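PDB 4M70: Rx protein from Solanum tuberosum, which probably acts as an intracellular NB-LRR immune receptor, detecting pathogen avirulence factors indirectly to trigger the hypersensitive response, its N-terminal coiled-coil domain forming this chain. Local coordinates for residues D74-S77 / R78-F81; A83-L86 / E87-S90. One frame throughout, in Å; residues are numbered along the deposited sequence.

The modelled chain is almost entirely helical, running through helices 4-24, 29-42, 56-81 and 86-119. Contact 1 occupies the last two turns of helix 56-81, facing helices 4-24 and 86-119, and closes no loop, since its bonds join neighbouring turns. The chain then leaves this helix, and contact 2 ties the connecting loop at 83-85 to the first turn of helix 86-119, which begins at L86. The two contacts neither nest nor cross: contact 1 is complete before contact 2 opens. Their centres nevertheless lie about 11 Å apart, because the tight connection brings the helix end beside the next helix start, where V80 CG1 packs 4.2 Å from R89 NH1.

Contact 1 of 2, residues D74-S77 / R78-F81; sequences DSES and RNVF
The carbonyls of D74 to S77 accept from the backbone N-H groups of R78 to F81 in four successive i to i+4 hydrogen bonds, from R78 N to D74 O at 3.0 Å through F81 N to S77 O, so the helix stays regular to its last turn. On one flank E76 and N79 meet three residues apart. N79 ND2 donates to E76 OE1 over 3.2 Å, in a fairly straight bond (160°) that leaves in the plane of the amide but arrives from above the carboxylate; the two planes stand 76° apart. The other end of the same amide is also held: a water donates to N79 OD1 at 3.0 Å and lies 3.1 Å from S75 OG, hydrogen-bonded to both, which should limit rotation of the amide. R78 folds back along the helix, its chain bent at chi3 (-67°), and lays one guanidinium face over D74 O and S75 CA, both displaced toward its rim, with NH2 3.5 Å from S75 CA. D74 OD2 stays 5.2 Å from R78 NH1, too far for a salt bridge, though the opposite charges may attract weakly. On the buried side S77 OG bonds to V73 O, one turn back, and to S20 OG of helix 4-24, while V80 packs on A92 of helix 86-119. One direct i to i+3 bond and one water-bridged i to i+4 link along a flank, with S77 and V80 facing neighbouring helices, are consistent with an amphipathic helix in the four-helix CC domain of Rx.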
loop_
_atom_site.group_PDB
_atom_site.type_symbol
_atom_site.label_atom_id
_atom_site.label_comp_id
_atom_site.label_asym_id
_atom_site.label_seq_id
_atom_site.Cartn_x
_atom_site.Cartn_y
_atom_site.Cartn_z
ATOM N N ASP A 74 1.207 10.359 -1.440
ATOM C CA ASP A 74 1.349 11.810 -1.302
ATOM C C ASP A 74 1.101 12.511 -2.643
ATOM O O ASP A 74 0.329 13.485 -2.735
ATOM C CB ASP A 74 2.741 12.167 -0.779
ATOM C CG ASP A 74 2.850 12.022 0.725
ATOM O OD1 ASP A 74 1.796 11.995 1.393
ATOM O OD2 ASP A 74 3.991 11.945 1.234
ATOM N N SER A 75 1.757 11.996 -3.682
ATOM C CA SER A 75 1.677 12.587 -5.015
ATOM C C SER A 75 0.264 12.544 -5.587
ATOM O O SER A 75 -0.262 13.554 -6.070
ATOM C CB SER A 75 2.645 11.877 -5.962
ATOM O OG SER A 75 2.681 12.512 -7.231
ATOM N N GLU A 76 -0.364 11.376 -5.496
ATOM C CA GLU A 76 -1.697 11.199 -6.048
ATOM C C GLU A 76 -2.759 11.955 -5.256
ATOM O O GLU A 76 -3.742 12.428 -5.825
ATOM C CB GLU A 76 -2.027 9.709 -6.169
ATOM C CG GLU A 76 -1.114 8.976 -7.148
ATOM C CD GLU A 76 -1.291 9.428 -8.590
ATOM O OE1 GLU A 76 -2.303 10.088 -8.903
ATOM O OE2 GLU A 76 -0.412 9.113 -9.420
ATOM N N SER A 77 -2.550 12.086 -3.951
ATOM C CA SER A 77 -3.431 12.905 -3.130
ATOM C C SER A 77 -3.314 14.364 -3.567
ATOM O O SER A 77 -4.321 15.094 -3.619
ATOM C CB SER A 77 -3.106 12.740 -1.647
ATOM O OG SER A 77 -3.313 11.398 -1.231
ATOM N N ARG A 78 -2.085 14.796 -3.860
ATOM C CA ARG A 78 -1.897 16.124 -4.438
ATOM C C ARG A 78 -2.665 16.244 -5.754
ATOM O O ARG A 78 -3.269 17.283 -6.034
ATOM C CB ARG A 78 -0.415 16.445 -4.650
ATOM C CG ARG A 78 0.343 16.809 -3.379
ATOM C CD ARG A 78 1.700 17.435 -3.697
ATOM N NE ARG A 78 2.629 16.497 -4.326
ATOM C CZ ARG A 78 3.434 15.679 -3.651
ATOM N NH1 ARG A 78 3.424 15.677 -2.323
ATOM N NH2 ARG A 78 4.249 14.863 -4.300
ATOM N N ASN A 79 -2.664 15.177 -6.549
ATOM C CA ASN A 79 -3.435 15.175 -7.792
ATOM C C ASN A 79 -4.946 15.272 -7.552
ATOM O O ASN A 79 -5.663 15.873 -8.354
ATOM C CB ASN A 79 -3.086 13.961 -8.659
ATOM C CG ASN A 79 -1.686 14.050 -9.252
ATOM O OD1 ASN A 79 -1.094 15.126 -9.317
ATOM N ND2 ASN A 79 -1.151 12.914 -9.687
ATOM N N VAL A 80 -5.421 14.700 -6.444
ATOM C CA VAL A 80 -6.822 14.839 -6.037
ATOM C C VAL A 80 -7.128 16.294 -5.683
ATOM O O VAL A 80 -8.175 16.830 -6.058
ATOM C CB VAL A 80 -7.186 13.925 -4.831
ATOM C CG1 VAL A 80 -8.481 14.389 -4.165
ATOM C CG2 VAL A 80 -7.310 12.471 -5.263
ATOM N N PHE A 81 -6.212 16.933 -4.958
ATOM C CA PHE A 81 -6.397 18.337 -4.596
ATOM C C PHE A 81 -6.497 19.214 -5.837
ATOM O O PHE A 81 -7.289 20.154 -5.883
ATOM C CB PHE A 81 -5.256 18.822 -3.699
ATOM C CG PHE A 81 -5.372 20.268 -3.291
ATOM C CD1 PHE A 81 -4.707 21.255 -4.007
ATOM C CD2 PHE A 81 -6.128 20.641 -2.188
ATOM C CE1 PHE A 81 -4.802 22.591 -3.640
ATOM C CE2 PHE A 81 -6.229 21.979 -1.814
ATOM C CZ PHE A 81 -5.565 22.952 -2.542
HETATM O O HOH W 1 1.539 15.274 -7.943
#

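Contact 2 of 2, residues A83-L86 / E87-S90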
loop_
_atom_site.group_PDB
_atom_site.type_symbol
_atom_site.label_atom_id
_atom_site.label_comp_id
_atom_site.label_asym_id
_atom_site.label_seq_id
_atom_site.Cartn_x
_atom_site.Cartn_y
_atom_site.Cartn_z
ATOM N N ALA A 83 -7.513 18.319 -8.729
ATOM C CA ALA A 83 -8.517 17.816 -9.661
ATOM C C ALA A 83 -9.474 18.909 -10.127
ATOM O O ALA A 83 -10.132 19.570 -9.322
ATOM C CB ALA A 83 -9.295 16.670 -9.032
ATOM N N GLN A 84 -9.538 19.081 -11.443
ATOM C CA GLN A 84 -10.384 20.087 -12.069
ATOM C C GLN A 84 -11.718 19.496 -12.516
ATOM O O GLN A 84 -12.661 20.223 -12.835
ATOM C CB GLN A 84 -9.661 20.701 -13.269
ATOM C CG GLN A 84 -8.391 21.465 -12.915
ATOM C CD GLN A 84 -7.687 22.025 -14.138
ATOM O OE1 GLN A 84 -7.814 21.493 -15.242
ATOM N NE2 GLN A 84 -6.922 23.093 -13.945
ATOM N N ASN A 85 -11.786 18.167 -12.532
ATOM C CA ASN A 85 -12.986 17.466 -12.972
ATOM C C ASN A 85 -13.159 16.076 -12.375
ATOM O O ASN A 85 -12.330 15.613 -11.590
ATOM C CB ASN A 85 -13.015 17.378 -14.500
ATOM C CG ASN A 85 -11.806 16.660 -15.065
ATOM O OD1 ASN A 85 -11.642 15.453 -14.875
ATOM N ND2 ASN A 85 -10.946 17.400 -15.757
ATOM N N LEU A 86 -14.257 15.427 -12.748
ATOM C CA LEU A 86 -14.601 14.110 -12.230
ATOM C C LEU A 86 -13.606 13.034 -12.679
ATOM O O LEU A 86 -13.242 12.151 -11.895
ATOM C CB LEU A 86 -16.016 13.739 -12.692
ATOM C CG LEU A 86 -16.737 12.526 -12.099
ATOM C CD1 LEU A 86 -17.310 12.854 -10.728
ATOM C CD2 LEU A 86 -17.835 12.047 -13.038
ATOM N N GLU A 87 -13.151 13.120 -13.928
ATOM C CA GLU A 87 -12.214 12.133 -14.472
ATOM C C GLU A 87 -10.847 12.172 -13.791
ATOM O O GLU A 87 -10.297 11.129 -13.424
ATOM C CB GLU A 87 -12.038 12.328 -15.982
ATOM C CG GLU A 87 -10.953 11.433 -16.581
ATOM C CD GLU A 87 -10.766 11.626 -18.075
ATOM O OE1 GLU A 87 -11.603 12.308 -18.703
ATOM O OE2 GLU A 87 -9.785 11.082 -18.624
ATOM N N GLU A 88 -10.309 13.377 -13.617
ATOM C CA GLU A 88 -8.995 13.555 -13.005
ATOM C C GLU A 88 -9.045 13.056 -11.565
ATOM O O GLU A 88 -8.141 12.348 -11.088
ATOM C CB GLU A 88 -8.598 15.035 -13.042
ATOM C CG GLU A 88 -8.219 15.569 -14.427
ATOM C CD GLU A 88 -7.943 17.069 -14.426
ATOM O OE1 GLU A 88 -8.322 17.752 -13.450
ATOM O OE2 GLU A 88 -7.350 17.567 -15.408
ATOM N N ARG A 89 -10.138 13.411 -10.896
ATOM C CA ARG A 89 -10.393 13.015 -9.521
ATOM C C ARG A 89 -10.423 11.501 -9.366
ATOM O O ARG A 89 -9.724 10.930 -8.516
ATOM C CB ARG A 89 -11.729 13.599 -9.060
ATOM C CG ARG A 89 -12.001 13.458 -7.575
ATOM C CD ARG A 89 -13.334 14.088 -7.200
ATOM N NE ARG A 89 -13.620 13.932 -5.777
ATOM C CZ ARG A 89 -13.113 14.712 -4.826
ATOM N NH1 ARG A 89 -12.296 15.708 -5.145
ATOM N NH2 ARG A 89 -13.425 14.496 -3.556
ATOM N N SER A 90 -11.233 10.853 -10.197
ATOM C CA SER A 90 -11.383 9.407 -10.117
ATOM C C SER A 90 -10.093 8.673 -10.453
ATOM O O SER A 90 -9.754 7.686 -9.806
ATOM C CB SER A 90 -12.517 8.922 -11.026
ATOM O OG SER A 90 -12.166 9.040 -12.394
#
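A capping bond joins N85 and E88. N85 OD1 accepts from the backbone N-H of E88, with E88 N at 2.8 Å and a nearly straight N-H...O angle of 165°; the Asn side chain can turn onto the helix end because chi1 (59°) sets CG between its backbone N and carbonyl carbon. In return E88 reaches back, its chain extended beyond CG, and OE1 accepts from Q84 N at 2.7 Å, nearly along the C-O axis of the carboxylate. This is an Asn N-cap that resembles a capping box, except that the reciprocal bond comes from the residue before the cap rather than from N85 itself. The E88 carboxylate would probably be favoured near the positive, N-terminal end of the helix dipole. The N85 side chain also crosses that of E88 at about a right angle, a close polar approach with ND2 3.3 Å from E88 CD and the amide and carboxylate planes 38° apart. Van der Waals contact is made by A83 CB, 3.8 Å from R89 CA. Backbone bonds then begin the helix, R89 N to N85 O at 3.2 Å and S90 N to L86 O at 2.9 Å. S90 OG turns back to donate to E87 O, while the E87 carboxylate forms a salt bridge with R91 further along helix 86-119.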